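Local atomic coordinates of poly-gamma-glutamate hydrolase (Bacillus phage phiNIT1, PDB entry 3A9L), a protein that hydrolyses the gamma-glutamyl linkages of bacterial poly-gamma-glutamate as a zinc-dependent peptidase encoded by a phage. Residues L122-K133 with Y195-Y206. Sequence-based numbering, arbitrary orientation.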
loop_
_atom_site.group_PDB
_atom_site.type_symbol
_atom_site.label_atom_id
_atom_site.label_comp_id
_atom_site.label_asym_id
_atom_site.label_seq_id
_atom_site.Cartn_x
_atom_site.Cartn_y
_atom_site.Cartn_z
ATOM N N LEU A 122 22.586 12.196 -6.301
ATOM C CA LEU A 122 21.957 10.899 -6.509
ATOM C C LEU A 122 21.690 10.595 -7.987
ATOM O O LEU A 122 21.874 9.452 -8.411
ATOM C CB LEU A 122 20.665 10.783 -5.715
ATOM C CG LEU A 122 20.022 9.378 -5.608
ATOM C CD1 LEU A 122 21.012 8.331 -5.056
ATOM C CD2 LEU A 122 18.769 9.484 -4.758
ATOM N N ARG A 123 21.231 11.592 -8.756
ATOM C CA ARG A 123 21.182 11.487 -10.241
ATOM C C ARG A 123 22.492 10.957 -10.864
ATOM O O ARG A 123 22.457 9.958 -11.607
ATOM C CB ARG A 123 20.777 12.822 -10.908
ATOM C CG ARG A 123 20.736 12.758 -12.435
ATOM C CD ARG A 123 20.917 14.125 -13.070
ATOM N NE ARG A 123 22.314 14.567 -12.984
ATOM C CZ ARG A 123 22.792 15.643 -13.589
ATOM N NH1 ARG A 123 21.974 16.397 -14.290
ATOM N NH2 ARG A 123 24.082 15.986 -13.453
ATOM N N ASN A 124 23.619 11.633 -10.596
ATOM C CA ASN A 124 24.930 11.209 -11.097
ATOM C C ASN A 124 25.319 9.792 -10.631
ATOM O O ASN A 124 25.884 8.997 -11.393
ATOM C CB ASN A 124 26.038 12.201 -10.715
ATOM C CG ASN A 124 25.859 13.590 -11.356
ATOM O OD1 ASN A 124 25.151 13.741 -12.351
ATOM N ND2 ASN A 124 26.511 14.596 -10.788
ATOM N N LEU A 125 25.025 9.496 -9.372
ATOM C CA LEU A 125 25.367 8.190 -8.768
ATOM C C LEU A 125 24.684 7.010 -9.440
ATOM O O LEU A 125 25.317 6.004 -9.722
ATOM C CB LEU A 125 25.129 8.237 -7.259
ATOM C CG LEU A 125 26.195 9.149 -6.612
ATOM C CD1 LEU A 125 25.867 9.561 -5.168
ATOM C CD2 LEU A 125 27.572 8.487 -6.685
ATOM N N ILE A 126 23.397 7.172 -9.740
ATOM C CA ILE A 126 22.592 6.140 -10.409
ATOM C C ILE A 126 23.095 5.903 -11.838
ATOM O O ILE A 126 23.073 4.792 -12.357
ATOM C CB ILE A 126 21.096 6.538 -10.400
ATOM C CG1 ILE A 126 20.588 6.471 -8.975
ATOM C CG2 ILE A 126 20.267 5.648 -11.333
ATOM C CD1 ILE A 126 19.171 7.031 -8.722
ATOM N N VAL A 127 23.563 6.981 -12.443
ATOM C CA VAL A 127 24.048 6.971 -13.795
ATOM C C VAL A 127 25.303 6.127 -13.745
ATOM O O VAL A 127 25.429 5.154 -14.449
ATOM C CB VAL A 127 24.270 8.448 -14.233
ATOM C CG1 VAL A 127 25.553 8.660 -15.046
ATOM C CG2 VAL A 127 23.000 8.975 -14.945
ATOM N N SER A 128 26.156 6.462 -12.790
ATOM C CA SER A 128 27.449 5.847 -12.657
ATOM C C SER A 128 27.370 4.372 -12.266
ATOM O O SER A 128 28.158 3.571 -12.780
ATOM C CB SER A 128 28.316 6.667 -11.726
ATOM O OG SER A 128 29.561 6.052 -11.517
ATOM N N LYS A 129 26.406 3.994 -11.417
ATOM C CA LYS A 129 26.207 2.564 -11.081
ATOM C C LYS A 129 25.660 1.762 -12.250
ATOM O O LYS A 129 26.128 0.646 -12.532
ATOM C CB LYS A 129 25.287 2.364 -9.868
ATOM C CG LYS A 129 25.793 2.842 -8.495
ATOM C CD LYS A 129 27.276 2.599 -8.293
ATOM C CE LYS A 129 27.659 2.555 -6.815
ATOM N NZ LYS A 129 29.127 2.505 -6.746
ATOM N N LEU A 130 24.693 2.318 -12.966
ATOM C CA LEU A 130 24.113 1.558 -14.057
ATOM C C LEU A 130 25.197 1.187 -15.063
ATOM O O LEU A 130 25.358 0.005 -15.413
ATOM C CB LEU A 130 22.940 2.298 -14.720
ATOM C CG LEU A 130 21.732 2.549 -13.823
ATOM C CD1 LEU A 130 20.834 3.498 -14.556
ATOM C CD2 LEU A 130 21.002 1.241 -13.437
ATOM N N ASN A 131 25.969 2.199 -15.485
ATOM C CA ASN A 131 27.101 1.970 -16.371
ATOM C C ASN A 131 28.022 0.869 -15.894
ATOM O O ASN A 131 28.528 0.089 -16.690
ATOM C CB ASN A 131 27.945 3.226 -16.527
ATOM C CG ASN A 131 27.212 4.359 -17.206
ATOM O OD1 ASN A 131 27.714 5.471 -17.224
ATOM N ND2 ASN A 131 26.029 4.092 -17.759
ATOM N N SER A 132 28.283 0.831 -14.597
ATOM C CA SER A 132 29.308 -0.075 -14.090
ATOM C C SER A 132 28.770 -1.493 -14.086
ATOM O O SER A 132 29.529 -2.437 -13.874
ATOM C CB SER A 132 29.730 0.314 -12.686
ATOM O OG SER A 132 28.788 -0.203 -11.759
ATOM N N LYS A 133 27.455 -1.630 -14.271
ATOM C CA LYS A 133 26.827 -2.936 -14.507
ATOM C C LYS A 133 26.635 -3.145 -16.008
ATOM O O LYS A 133 25.945 -4.074 -16.439
ATOM C CB LYS A 133 25.494 -3.083 -13.763
ATOM C CG LYS A 133 25.537 -2.815 -12.245
ATOM C CD LYS A 133 26.326 -3.860 -11.489
ATOM C CE LYS A 133 25.488 -4.404 -10.356
ATOM N NZ LYS A 133 26.281 -4.694 -9.127
ATOM N N TYR A 195 20.174 -4.131 -12.817
ATOM C CA TYR A 195 19.620 -2.779 -12.872
ATOM C C TYR A 195 19.181 -2.426 -11.450
ATOM O O TYR A 195 19.654 -1.445 -10.867
ATOM C CB TYR A 195 18.450 -2.720 -13.871
ATOM C CG TYR A 195 18.100 -1.332 -14.389
ATOM C CD1 TYR A 195 17.447 -0.406 -13.571
ATOM C CD2 TYR A 195 18.388 -0.970 -15.687
ATOM C CE1 TYR A 195 17.124 0.849 -14.024
ATOM C CE2 TYR A 195 18.052 0.300 -16.167
ATOM C CZ TYR A 195 17.422 1.198 -15.326
ATOM O OH TYR A 195 17.071 2.450 -15.766
ATOM N N ALA A 196 18.329 -3.266 -10.867
ATOM C CA ALA A 196 17.831 -3.005 -9.545
ATOM C C ALA A 196 18.952 -2.885 -8.471
ATOM O O ALA A 196 18.893 -1.996 -7.610
ATOM C CB ALA A 196 16.766 -4.015 -9.167
ATOM N N GLU A 197 20.002 -3.704 -8.580
ATOM C CA GLU A 197 21.174 -3.638 -7.681
ATOM C C GLU A 197 21.946 -2.329 -7.855
ATOM O O GLU A 197 22.395 -1.728 -6.882
ATOM C CB GLU A 197 22.099 -4.828 -7.912
ATOM C CG GLU A 197 23.506 -4.706 -7.263
ATOM C CD GLU A 197 23.500 -4.955 -5.739
ATOM O OE1 GLU A 197 22.474 -5.422 -5.202
ATOM O OE2 GLU A 197 24.508 -4.653 -5.072
ATOM N N ALA A 198 22.091 -1.886 -9.101
ATOM C CA ALA A 198 22.698 -0.568 -9.370
ATOM C C ALA A 198 22.028 0.565 -8.595
ATOM O O ALA A 198 22.695 1.430 -8.070
ATOM C CB ALA A 198 22.691 -0.264 -10.852
ATOM N N ILE A 199 20.706 0.542 -8.525
ATOM C CA ILE A 199 19.957 1.559 -7.820
ATOM C C ILE A 199 20.224 1.462 -6.309
ATOM O O ILE A 199 20.428 2.488 -5.617
ATOM C CB ILE A 199 18.446 1.419 -8.117
ATOM C CG1 ILE A 199 18.188 1.349 -9.640
ATOM C CG2 ILE A 199 17.661 2.528 -7.406
ATOM C CD1 ILE A 199 18.874 2.432 -10.466
ATOM N N LYS A 200 20.255 0.228 -5.803
ATOM C CA LYS A 200 20.522 0.038 -4.360
ATOM C C LYS A 200 21.933 0.566 -3.988
ATOM O O LYS A 200 22.104 1.255 -2.991
ATOM C CB LYS A 200 20.341 -1.420 -3.952
ATOM C CG LYS A 200 20.608 -1.706 -2.458
ATOM C CD LYS A 200 20.756 -3.192 -2.161
ATOM C CE LYS A 200 21.881 -3.898 -2.929
ATOM N NZ LYS A 200 23.289 -3.773 -2.398
ATOM N N GLU A 201 22.922 0.244 -4.804
ATOM C CA GLU A 201 24.313 0.682 -4.595
ATOM C C GLU A 201 24.465 2.180 -4.556
ATOM O O GLU A 201 25.193 2.709 -3.701
ATOM C CB GLU A 201 25.219 0.106 -5.698
ATOM C CG GLU A 201 25.483 -1.396 -5.549
ATOM C CD GLU A 201 26.365 -1.966 -6.647
ATOM O OE1 GLU A 201 27.171 -1.216 -7.232
ATOM O OE2 GLU A 201 26.269 -3.186 -6.921
ATOM N N ALA A 202 23.781 2.853 -5.479
ATOM C CA ALA A 202 23.810 4.304 -5.607
ATOM C C ALA A 202 23.116 4.949 -4.418
ATOM O O ALA A 202 23.631 5.933 -3.875
ATOM C CB ALA A 202 23.163 4.739 -6.912
ATOM N N GLU A 203 21.987 4.368 -3.980
ATOM C CA GLU A 203 21.315 4.833 -2.755
ATOM C C GLU A 203 22.246 4.688 -1.545
ATOM O O GLU A 203 22.311 5.601 -0.701
ATOM C CB GLU A 203 19.971 4.101 -2.492
ATOM C CG GLU A 203 19.101 4.810 -1.429
ATOM C CD GLU A 203 18.152 3.910 -0.600
ATOM O OE1 GLU A 203 17.402 3.088 -1.158
ATOM O OE2 GLU A 203 18.115 4.072 0.642
ATOM N N ALA A 204 22.964 3.556 -1.480
ATOM C CA ALA A 204 23.915 3.252 -0.389
ATOM C C ALA A 204 25.057 4.256 -0.270
ATOM O O ALA A 204 25.234 4.877 0.777
ATOM C CB ALA A 204 24.455 1.780 -0.511
ATOM N N GLU A 205 25.813 4.434 -1.352
ATOM C CA GLU A 205 26.884 5.438 -1.422
ATOM C C GLU A 205 26.360 6.849 -1.073
ATOM O O GLU A 205 26.965 7.564 -0.261
ATOM C CB GLU A 205 27.536 5.411 -2.818
ATOM C CG GLU A 205 28.911 6.079 -2.899
ATOM C CD GLU A 205 29.416 6.209 -4.326
ATOM O OE1 GLU A 205 29.413 5.195 -5.061
ATOM O OE2 GLU A 205 29.823 7.338 -4.713
ATOM N N TYR A 206 25.232 7.235 -1.668
ATOM C CA TYR A 206 24.559 8.508 -1.348
ATOM C C TYR A 206 24.397 8.702 0.137
ATOM O O TYR A 206 24.813 9.730 0.698
ATOM C CB TYR A 206 23.165 8.581 -2.012
ATOM C CG TYR A 206 22.419 9.871 -1.759
ATOM C CD1 TYR A 206 22.931 11.094 -2.214
ATOM C CD2 TYR A 206 21.210 9.881 -1.068
ATOM C CE1 TYR A 206 22.262 12.291 -1.983
ATOM C CE2 TYR A 206 20.525 11.083 -0.836
ATOM C CZ TYR A 206 21.063 12.284 -1.314
ATOM O OH TYR A 206 20.414 13.480 -1.098
#
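Leu130 lays its CD2 methyl over the centre of the Tyr195 ring, a CH-pi contact of 3.8 Å to the centroid and only 5° off the ring normal. Leu130 CD2 also presses against Ala198 CB at 3.4 Å, tighter than usual for two carbons, and meets Ile199 CD1. Beyond it Ile126 touches with both branches, CG2 on Ile199 CD1 (3.6 Å) and CG1 on Ala202 CB. Strand 162-167 adjoins this buried side through Ile126 and Tyr195, whose hydroxyl is hydrogen-bonded to Thr113. Small alanines let the backbones close in: Ala198 and Ala202 face Lys129, which enters as a knob among them, Glu201 and Glu205. Its chain, bent at chi2 (-38°), runs past Ala202 CB with CG, and Lys129 NZ makes a salt bridge to Glu205 OE1 at 3.2 Å, nearly along the C-O direction. Ion pairs and the aliphatic parts of long charged chains make up this more solvent-accessible side. Lys133 NZ forms a 2.7 Å salt bridge to Glu201 OE2, syn but out of the carboxylate plane; with Lys200 it would offset repulsion between Glu201 and Glu197. The axes of helix segments 122-132 and 195-206 approach to 8.3 Å, N-to-C directions 138° apart, nearer antiparallel than perpendicular, packed against the mixed sheet of an open alpha/beta fold.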